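PDB 2QGZ: putative primosome component, which probably binds ATP through a P-loop NTPase domain and helps to load the replicative helicase, as other DnaI-type helicase loaders do. Local coordinates for residues D127-R133 with H293-R299; I140-V144 with L168-M172; F192-V196 with E208-V212. All coordinates share one frame; numbering follows the deposited sequence.

Interaction 1: D127-R133 with H293-R299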
loop_
_atom_site.group_PDB
_atom_site.type_symbol
_atom_site.label_atom_id
_atom_site.label_comp_id
_atom_site.label_asym_id
_atom_site.label_seq_id
_atom_site.Cartn_x
_atom_site.Cartn_y
_atom_site.Cartn_z
ATOM N N ASP A 127 -2.187 0.451 -17.345
ATOM C CA ASP A 127 -1.730 -0.263 -18.532
ATOM C C ASP A 127 -1.365 -1.694 -18.175
ATOM O O ASP A 127 -0.618 -1.935 -17.225
ATOM C CB ASP A 127 -0.500 0.414 -19.162
ATOM C CG ASP A 127 -0.848 1.700 -19.928
ATOM O OD1 ASP A 127 -1.872 1.721 -20.642
ATOM O OD2 ASP A 127 -0.082 2.678 -19.825
ATOM N N VAL A 128 -1.913 -2.637 -18.933
ATOM C CA VAL A 128 -1.642 -4.054 -18.742
ATOM C C VAL A 128 -1.050 -4.525 -20.068
ATOM O O VAL A 128 -1.689 -5.235 -20.839
ATOM C CB VAL A 128 -2.937 -4.848 -18.429
ATOM C CG1 VAL A 128 -2.587 -6.261 -17.995
ATOM C CG2 VAL A 128 -3.737 -4.143 -17.339
ATOM N N ASN A 129 0.189 -4.118 -20.315
ATOM C CA ASN A 129 0.888 -4.442 -21.549
ATOM C C ASN A 129 2.220 -5.171 -21.318
ATOM O O ASN A 129 3.142 -5.068 -22.130
ATOM C CB ASN A 129 1.118 -3.136 -22.324
ATOM C CG ASN A 129 1.746 -2.046 -21.455
ATOM O OD1 ASN A 129 1.907 -0.894 -21.884
ATOM N ND2 ASN A 129 2.102 -2.408 -20.227
ATOM N N ASN A 130 2.304 -5.905 -20.214
ATOM C CA ASN A 130 3.499 -6.664 -19.827
ATOM C C ASN A 130 3.054 -7.961 -19.199
ATOM O O ASN A 130 1.900 -8.107 -18.799
ATOM C CB ASN A 130 4.298 -5.946 -18.727
ATOM C CG ASN A 130 5.201 -4.885 -19.260
ATOM O OD1 ASN A 130 5.803 -4.135 -18.500
ATOM N ND2 ASN A 130 5.312 -4.815 -20.581
ATOM N N ALA A 131 3.992 -8.887 -19.070
ATOM C CA ALA A 131 3.698 -10.138 -18.412
ATOM C C ALA A 131 3.613 -9.795 -16.920
ATOM O O ALA A 131 2.742 -10.307 -16.214
ATOM C CB ALA A 131 4.807 -11.148 -18.667
ATOM N N SER A 132 4.500 -8.915 -16.449
ATOM C CA SER A 132 4.503 -8.528 -15.036
ATOM C C SER A 132 3.257 -7.732 -14.641
ATOM O O SER A 132 2.725 -7.909 -13.543
ATOM C CB SER A 132 5.741 -7.698 -14.695
ATOM O OG SER A 132 5.546 -6.336 -15.032
ATOM N N ARG A 133 2.799 -6.847 -15.524
ATOM C CA ARG A 133 1.613 -6.051 -15.243
ATOM C C ARG A 133 0.365 -6.917 -15.375
ATOM O O ARG A 133 -0.639 -6.679 -14.714
ATOM C CB ARG A 133 1.563 -4.831 -16.170
ATOM C CG ARG A 133 2.821 -3.964 -16.023
ATOM C CD ARG A 133 2.747 -2.629 -16.752
ATOM N NE ARG A 133 1.748 -1.787 -16.119
ATOM C CZ ARG A 133 2.016 -0.703 -15.410
ATOM N NH1 ARG A 133 3.269 -0.304 -15.241
ATOM N NH2 ARG A 133 1.021 -0.030 -14.854
ATOM N N HIS A 293 7.310 -8.092 -8.924
ATOM C CA HIS A 293 8.190 -7.169 -9.625
ATOM C C HIS A 293 7.380 -6.566 -10.767
ATOM O O HIS A 293 6.820 -7.288 -11.601
ATOM C CB HIS A 293 9.420 -7.886 -10.192
ATOM C CG HIS A 293 10.474 -6.954 -10.708
ATOM N ND1 HIS A 293 11.552 -7.383 -11.453
ATOM C CD2 HIS A 293 10.622 -5.613 -10.572
ATOM C CE1 HIS A 293 12.318 -6.348 -11.755
ATOM N NE2 HIS A 293 11.775 -5.262 -11.233
ATOM N N LEU A 294 7.307 -5.241 -10.790
ATOM C CA LEU A 294 6.557 -4.539 -11.816
ATOM C C LEU A 294 7.501 -3.817 -12.774
ATOM O O LEU A 294 8.448 -3.158 -12.350
ATOM C CB LEU A 294 5.616 -3.528 -11.161
ATOM C CG LEU A 294 4.502 -2.982 -12.051
ATOM C CD1 LEU A 294 3.483 -4.088 -12.280
ATOM C CD2 LEU A 294 3.830 -1.782 -11.385
ATOM N N GLU A 295 7.249 -3.945 -14.067
ATOM C CA GLU A 295 8.079 -3.276 -15.061
ATOM C C GLU A 295 7.229 -2.504 -16.060
ATOM O O GLU A 295 6.060 -2.832 -16.295
ATOM C CB GLU A 295 8.953 -4.293 -15.803
ATOM C CG GLU A 295 9.727 -5.207 -14.864
ATOM C CD GLU A 295 10.783 -6.034 -15.572
ATOM O OE1 GLU A 295 11.883 -5.497 -15.851
ATOM O OE2 GLU A 295 10.509 -7.222 -15.855
ATOM N N GLY A 296 7.828 -1.467 -16.640
ATOM C CA GLY A 296 7.130 -0.668 -17.627
ATOM C C GLY A 296 6.354 0.484 -17.028
ATOM O O GLY A 296 5.637 0.323 -16.046
ATOM N N ALA A 297 6.500 1.657 -17.625
ATOM C CA ALA A 297 5.798 2.836 -17.152
ATOM C C ALA A 297 4.337 2.768 -17.578
ATOM O O ALA A 297 3.953 1.981 -18.445
ATOM C CB ALA A 297 6.447 4.104 -17.723
ATOM N N ASN A 298 3.528 3.610 -16.955
ATOM C CA ASN A 298 2.113 3.692 -17.248
ATOM C C ASN A 298 1.954 4.979 -18.040
ATOM O O ASN A 298 2.733 5.908 -17.855
ATOM C CB ASN A 298 1.324 3.804 -15.947
ATOM C CG ASN A 298 -0.110 3.352 -16.099
ATOM O OD1 ASN A 298 -0.416 2.178 -15.920
ATOM N ND2 ASN A 298 -0.997 4.281 -16.443
ATOM N N ARG A 299 0.970 5.055 -18.924
ATOM C CA ARG A 299 0.793 6.295 -19.656
ATOM C C ARG A 299 0.220 7.378 -18.743
ATOM O O ARG A 299 -0.134 7.103 -17.589
ATOM C CB ARG A 299 -0.096 6.100 -20.893
ATOM C CG ARG A 299 -1.404 5.342 -20.708
ATOM C CD ARG A 299 -2.454 6.157 -19.976
ATOM N NE ARG A 299 -3.830 5.760 -20.306
ATOM C CZ ARG A 299 -4.331 4.532 -20.176
ATOM N NH1 ARG A 299 -3.582 3.533 -19.727
ATOM N NH2 ARG A 299 -5.603 4.307 -20.472
HETATM O O HOH W 1 2.343 1.622 -21.048
HETATM O O HOH W 2 4.237 -0.482 -19.428
HETATM O O HOH W 3 4.247 -8.401 -11.166
#
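Asp127-Arg133, a loop turning into the first residues of helix 131-146, runs antiparallel to His293-Arg299, the end of strand 289-293 and the loop after it, the CA atoms lying 5.7 Å apart at Asp127 and Asn298 and 5.5 Å at Ser132 and Leu294. At one end Asp127 is gripped from several sides. Its backbone N gives an almost straight hydrogen bond (178°) to Asn298 OD1, while its carboxylate uses both oxygens on Arg299: OD2 of Asp127 accepts a hydrogen bond from the backbone N of Arg299 at 2.8 Å, nearly along the C-O axis, and OD1 forms a salt bridge to Arg299 NH1 at 2.7 Å. The bend of Arg299 at chi2 (73°) brings its guanidinium round beside the carboxylate, the two planes 19° apart.

This is one edge of what is, by family, a P-loop NTPase core: His293 ends strand 289-293, one of the two edge strands of the sheet, its ring stacked on Tyr158, and the Leu294 side chain touches residues of a probable Walker A loop. Arg133 links the loop at Asp127 to the other segment. Bent at chi3, it returns its NE to Asp127 O at 2.6 Å, and NH1 also donates to Ile163 O. Leu294 CD2 lies over one face of the guanidinium and Ala297 O over the other, with Gly296 O near its plane at the edge; Leu294 CD1 packs on Arg133 CG.

Farther along, Ser132 OG accepts a hydrogen bond from the backbone N of Glu295 at 3.1 Å. One water is shared by the carbonyl oxygens of Ser132 and His293, and another takes the ND2 hydrogen of Asn129 while donating to Ala297 O.

Interaction 2: I140-V144 with L168-M172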
loop_
_atom_site.group_PDB
_atom_site.type_symbol
_atom_site.label_atom_id
_atom_site.label_comp_id
_atom_site.label_asym_id
_atom_site.label_seq_id
_atom_site.Cartn_x
_atom_site.Cartn_y
_atom_site.Cartn_z
ATOM N N ILE A 140 -4.516 -7.936 -8.295
ATOM C CA ILE A 140 -5.308 -6.843 -7.759
ATOM C C ILE A 140 -6.808 -7.134 -7.959
ATOM O O ILE A 140 -7.627 -6.800 -7.108
ATOM C CB ILE A 140 -4.896 -5.497 -8.432
ATOM C CG1 ILE A 140 -4.100 -4.663 -7.440
ATOM C CG2 ILE A 140 -6.097 -4.715 -8.919
ATOM C CD1 ILE A 140 -2.722 -5.211 -7.163
ATOM N N LEU A 141 -7.163 -7.772 -9.072
ATOM C CA LEU A 141 -8.564 -8.092 -9.334
ATOM C C LEU A 141 -9.052 -9.220 -8.432
ATOM O O LEU A 141 -10.212 -9.233 -8.027
ATOM C CB LEU A 141 -8.776 -8.473 -10.803
ATOM C CG LEU A 141 -8.492 -7.369 -11.820
ATOM C CD1 LEU A 141 -8.874 -7.859 -13.211
ATOM C CD2 LEU A 141 -9.277 -6.116 -11.458
ATOM N N ASP A 142 -8.174 -10.169 -8.125
ATOM C CA ASP A 142 -8.545 -11.268 -7.242
ATOM C C ASP A 142 -8.810 -10.728 -5.849
ATOM O O ASP A 142 -9.739 -11.164 -5.168
ATOM C CB ASP A 142 -7.433 -12.311 -7.146
ATOM C CG ASP A 142 -7.275 -13.114 -8.422
ATOM O OD1 ASP A 142 -8.306 -13.369 -9.102
ATOM O OD2 ASP A 142 -6.120 -13.503 -8.729
ATOM N N PHE A 143 -7.985 -9.776 -5.427
ATOM C CA PHE A 143 -8.127 -9.194 -4.106
ATOM C C PHE A 143 -9.477 -8.510 -3.949
ATOM O O PHE A 143 -10.188 -8.742 -2.977
ATOM C CB PHE A 143 -7.024 -8.173 -3.831
ATOM C CG PHE A 143 -7.033 -7.665 -2.419
ATOM C CD1 PHE A 143 -6.317 -8.325 -1.426
ATOM C CD2 PHE A 143 -7.817 -6.564 -2.068
ATOM C CE1 PHE A 143 -6.386 -7.899 -0.099
ATOM C CE2 PHE A 143 -7.892 -6.130 -0.753
ATOM C CZ PHE A 143 -7.174 -6.801 0.240
ATOM N N VAL A 144 -9.821 -7.654 -4.903
ATOM C CA VAL A 144 -11.093 -6.949 -4.855
ATOM C C VAL A 144 -12.261 -7.936 -4.891
ATOM O O VAL A 144 -13.198 -7.836 -4.107
ATOM C CB VAL A 144 -11.227 -5.973 -6.042
ATOM C CG1 VAL A 144 -12.637 -5.412 -6.106
ATOM C CG2 VAL A 144 -10.226 -4.851 -5.901
ATOM N N LEU A 168 -1.450 1.753 -9.595
ATOM C CA LEU A 168 -2.092 0.443 -9.684
ATOM C C LEU A 168 -2.837 0.142 -8.370
ATOM O O LEU A 168 -3.993 -0.279 -8.376
ATOM C CB LEU A 168 -1.026 -0.628 -9.927
ATOM C CG LEU A 168 -1.367 -2.021 -10.461
ATOM C CD1 LEU A 168 -0.422 -3.013 -9.810
ATOM C CD2 LEU A 168 -2.800 -2.412 -10.163
ATOM N N LEU A 169 -2.154 0.350 -7.251
ATOM C CA LEU A 169 -2.729 0.117 -5.931
ATOM C C LEU A 169 -3.843 1.121 -5.641
ATOM O O LEU A 169 -4.834 0.791 -4.990
ATOM C CB LEU A 169 -1.626 0.193 -4.870
ATOM C CG LEU A 169 -1.062 -1.130 -4.334
ATOM C CD1 LEU A 169 -1.013 -2.183 -5.427
ATOM C CD2 LEU A 169 0.320 -0.890 -3.733
ATOM N N ALA A 170 -3.687 2.346 -6.130
ATOM C CA ALA A 170 -4.721 3.355 -5.936
ATOM C C ALA A 170 -5.970 2.945 -6.728
ATOM O O ALA A 170 -7.110 3.187 -6.294
ATOM C CB ALA A 170 -4.231 4.705 -6.399
ATOM N N ALA A 171 -5.763 2.326 -7.889
ATOM C CA ALA A 171 -6.892 1.889 -8.701
ATOM C C ALA A 171 -7.637 0.773 -7.973
ATOM O O ALA A 171 -8.865 0.648 -8.080
ATOM C CB ALA A 171 -6.411 1.397 -10.054
ATOM N N MET A 172 -6.885 -0.048 -7.249
ATOM C CA MET A 172 -7.475 -1.144 -6.482
ATOM C C MET A 172 -8.334 -0.529 -5.372
ATOM O O MET A 172 -9.447 -0.986 -5.123
ATOM C CB MET A 172 -6.380 -2.027 -5.864
ATOM C CG MET A 172 -6.892 -3.231 -5.093
ATOM S SD MET A 172 -5.606 -4.013 -4.068
ATOM C CE MET A 172 -5.369 -2.710 -2.809
#
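Ile140 and Met172 meet in a buried, wholly apolar helix-helix contact on one side of the central parallel sheet, where helices 131-146 and 165-179 run side by side. The local axes are nearly parallel, with a crossing angle of -22° and a closest approach of 10.5 Å, a spacing wide enough for side chains to fill the seam.

Met172 reaches across the seam. With CG anti to the backbone N (chi1 -178°) and the next bond also extended, its chain crosses that of Ile140 obliquely and slides past Val144 in the opposite sense, so that Met172 CG rests 3.8 Å from Val144 CG2. Its sulfur then lies between two partners: SD of Met172 is 3.7 Å from Ile140 CG1 and 3.9 Å from Phe143 CD2. The latter is a Met-aromatic contact of oblique geometry, the sulfur standing 39° off the ring normal. Phe143 in turn meets Phe252 of strand 251-255 edge-to-face.

Ile140 supplies the other half of the seam by dividing its branches. CG1 of Ile140 meets Leu168 CD2 at 3.8 Å, CD1 continues to Leu169 CD1 at 3.9 Å, and CG2 turns to the CB and CG of Met172. Leu155 and Leu157 of strand 154-158 continue the packing, Ile140 resting on Leu155 and Leu168 and Leu169 on Leu157; helix 165-179 is the one after the probable P-loop.

Since the side chains that meet here are apolar and present carbon and sulfur to one another, cohesion rests on dispersion and the exclusion of water, probably with a modest contribution from the polarisable sulfur beside the ring rather than from directional polar bonds.

Interaction 3: F192-V196 with E208-V212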
loop_
_atom_site.group_PDB
_atom_site.type_symbol
_atom_site.label_atom_id
_atom_site.label_comp_id
_atom_site.label_asym_id
_atom_site.label_seq_id
_atom_site.Cartn_x
_atom_site.Cartn_y
_atom_site.Cartn_z
ATOM N N PHE A 192 5.268 10.204 6.216
ATOM C CA PHE A 192 4.608 9.817 7.455
ATOM C C PHE A 192 5.665 9.637 8.546
ATOM O O PHE A 192 5.486 10.086 9.672
ATOM C CB PHE A 192 3.849 8.508 7.243
ATOM C CG PHE A 192 3.252 7.933 8.494
ATOM C CD1 PHE A 192 2.058 8.427 9.001
ATOM C CD2 PHE A 192 3.878 6.874 9.149
ATOM C CE1 PHE A 192 1.487 7.869 10.146
ATOM C CE2 PHE A 192 3.321 6.307 10.297
ATOM C CZ PHE A 192 2.121 6.804 10.796
ATOM N N ALA A 193 6.766 8.978 8.194
ATOM C CA ALA A 193 7.851 8.732 9.135
ATOM C C ALA A 193 8.336 10.046 9.734
ATOM O O ALA A 193 8.380 10.200 10.956
ATOM C CB ALA A 193 9.006 8.018 8.433
ATOM N N ILE A 194 8.699 10.987 8.865
ATOM C CA ILE A 194 9.179 12.297 9.289
ATOM C C ILE A 194 8.134 13.080 10.091
ATOM O O ILE A 194 8.452 13.652 11.133
ATOM C CB ILE A 194 9.617 13.145 8.070
ATOM C CG1 ILE A 194 10.878 12.544 7.449
ATOM C CG2 ILE A 194 9.867 14.588 8.490
ATOM C CD1 ILE A 194 11.414 13.325 6.275
ATOM N N ASP A 195 6.894 13.112 9.612
ATOM C CA ASP A 195 5.839 13.840 10.312
ATOM C C ASP A 195 5.494 13.231 11.673
ATOM O O ASP A 195 5.105 13.945 12.602
ATOM C CB ASP A 195 4.579 13.919 9.447
ATOM C CG ASP A 195 4.776 14.781 8.210
ATOM O OD1 ASP A 195 5.312 15.903 8.357
ATOM O OD2 ASP A 195 4.393 14.347 7.097
ATOM N N VAL A 196 5.631 11.914 11.793
ATOM C CA VAL A 196 5.334 11.239 13.052
ATOM C C VAL A 196 6.540 11.346 13.974
ATOM O O VAL A 196 6.391 11.379 15.191
ATOM C CB VAL A 196 4.999 9.741 12.846
ATOM C CG1 VAL A 196 6.188 9.012 12.245
ATOM C CG2 VAL A 196 4.628 9.114 14.171
ATOM N N GLU A 208 -2.586 10.727 14.692
ATOM C CA GLU A 208 -1.553 10.282 13.756
ATOM C C GLU A 208 -1.566 8.808 13.338
ATOM O O GLU A 208 -1.907 8.493 12.199
ATOM C CB GLU A 208 -0.173 10.623 14.321
ATOM C CG GLU A 208 0.939 10.681 13.280
ATOM C CD GLU A 208 0.817 11.893 12.364
ATOM O OE1 GLU A 208 1.700 12.079 11.493
ATOM O OE2 GLU A 208 -0.161 12.659 12.518
ATOM N N ILE A 209 -1.189 7.906 14.245
ATOM C CA ILE A 209 -1.144 6.488 13.901
ATOM C C ILE A 209 -2.409 5.668 14.163
ATOM O O ILE A 209 -2.549 4.569 13.629
ATOM C CB ILE A 209 0.052 5.771 14.588
ATOM C CG1 ILE A 209 -0.401 5.074 15.866
ATOM C CG2 ILE A 209 1.143 6.769 14.912
ATOM C CD1 ILE A 209 0.652 4.158 16.444
ATOM N N ASP A 210 -3.327 6.180 14.975
ATOM C CA ASP A 210 -4.553 5.439 15.246
ATOM C C ASP A 210 -5.499 5.460 14.057
ATOM O O ASP A 210 -6.286 4.536 13.861
ATOM C CB ASP A 210 -5.278 6.000 16.467
ATOM C CG ASP A 210 -4.966 5.226 17.732
ATOM O OD1 ASP A 210 -4.929 3.977 17.670
ATOM O OD2 ASP A 210 -4.776 5.866 18.787
ATOM N N ALA A 211 -5.423 6.521 13.265
ATOM C CA ALA A 211 -6.279 6.644 12.096
ATOM C C ALA A 211 -5.725 5.788 10.970
ATOM O O ALA A 211 -6.367 5.596 9.942
ATOM C CB ALA A 211 -6.344 8.100 11.653
ATOM N N VAL A 212 -4.533 5.254 11.184
ATOM C CA VAL A 212 -3.860 4.459 10.173
ATOM C C VAL A 212 -3.792 2.955 10.431
ATOM O O VAL A 212 -3.997 2.161 9.516
ATOM C CB VAL A 212 -2.425 5.019 9.963
ATOM C CG1 VAL A 212 -1.511 3.977 9.363
ATOM C CG2 VAL A 212 -2.488 6.250 9.079
#
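Phe192, on helix 189-197, points its ring edge at Glu208, where the chain turns into the short, weakly bonded helix 210-213; the CA atoms come closest at Val196 and Glu208, 7.0 Å apart. The trans setting of Phe192 (chi1 174°) carries the ring out from the helix flank toward the other segment. CE1 of Phe192 stands 4.0 Å from Glu208 O, with that oxygen near the ring plane, whereas two methyls approach obliquely at loose van der Waals distances: Ile209 CG2 lies 4.2 Å from Phe192 CZ and Val212 CG2 lies 4.4 Å from Phe192 CE1.

Glu208 meets the helix with both its methylene and its carboxylate. Its CG lies anti to the backbone N (chi1 -159°) and the chain then bends at chi2 (71°), which lays CG alongside Val196 and swings the carboxylate round toward the turn of helix containing Asp195. OE1 of Glu208 comes to 3.9 Å from Val196 N, too far for a hydrogen bond. The carboxylates of Glu208 and Asp195 remain apart, Glu208 OE1 and Asp195 OD2 being 5.6 Å from one another, and probably repel weakly. The rotamer of Val196 is less certain, because its other methyl is modelled too close to the helix backbone, so the approach of its CG2 to Glu208 CG and Ile209 CG2 is only approximate.

On the inner side, Phe192 and Val212 both rest on Leu187 of strand 184-188, the strand leading into helix 189-197, and Phe192 further touches Val236; the contact therefore packs helix 189-197 against the approach to strand 217-221, which follows helix 210-213 and lies next to strand 184-188 in the sheet.

From the N terminus, the chain first lays down 127-133, whose partner 293-299 begins at the end of the last strand, so interaction 1 ties the start of helix 131-146 to the loop after strand 289-293 and closes a loop that holds both other contacts. Within it, interaction 2 joins helices 131-146 and 165-179, which lie on either side of strand 154-158 in sequence, and closes before interaction 3 ties helix 189-197 to helix 210-213; these two follow in series, and none cross. Interactions 1 and 2 share helix 131-146, their centres about 14 Å apart. Interaction 3 stands on the opposite side of the chain's centre from both.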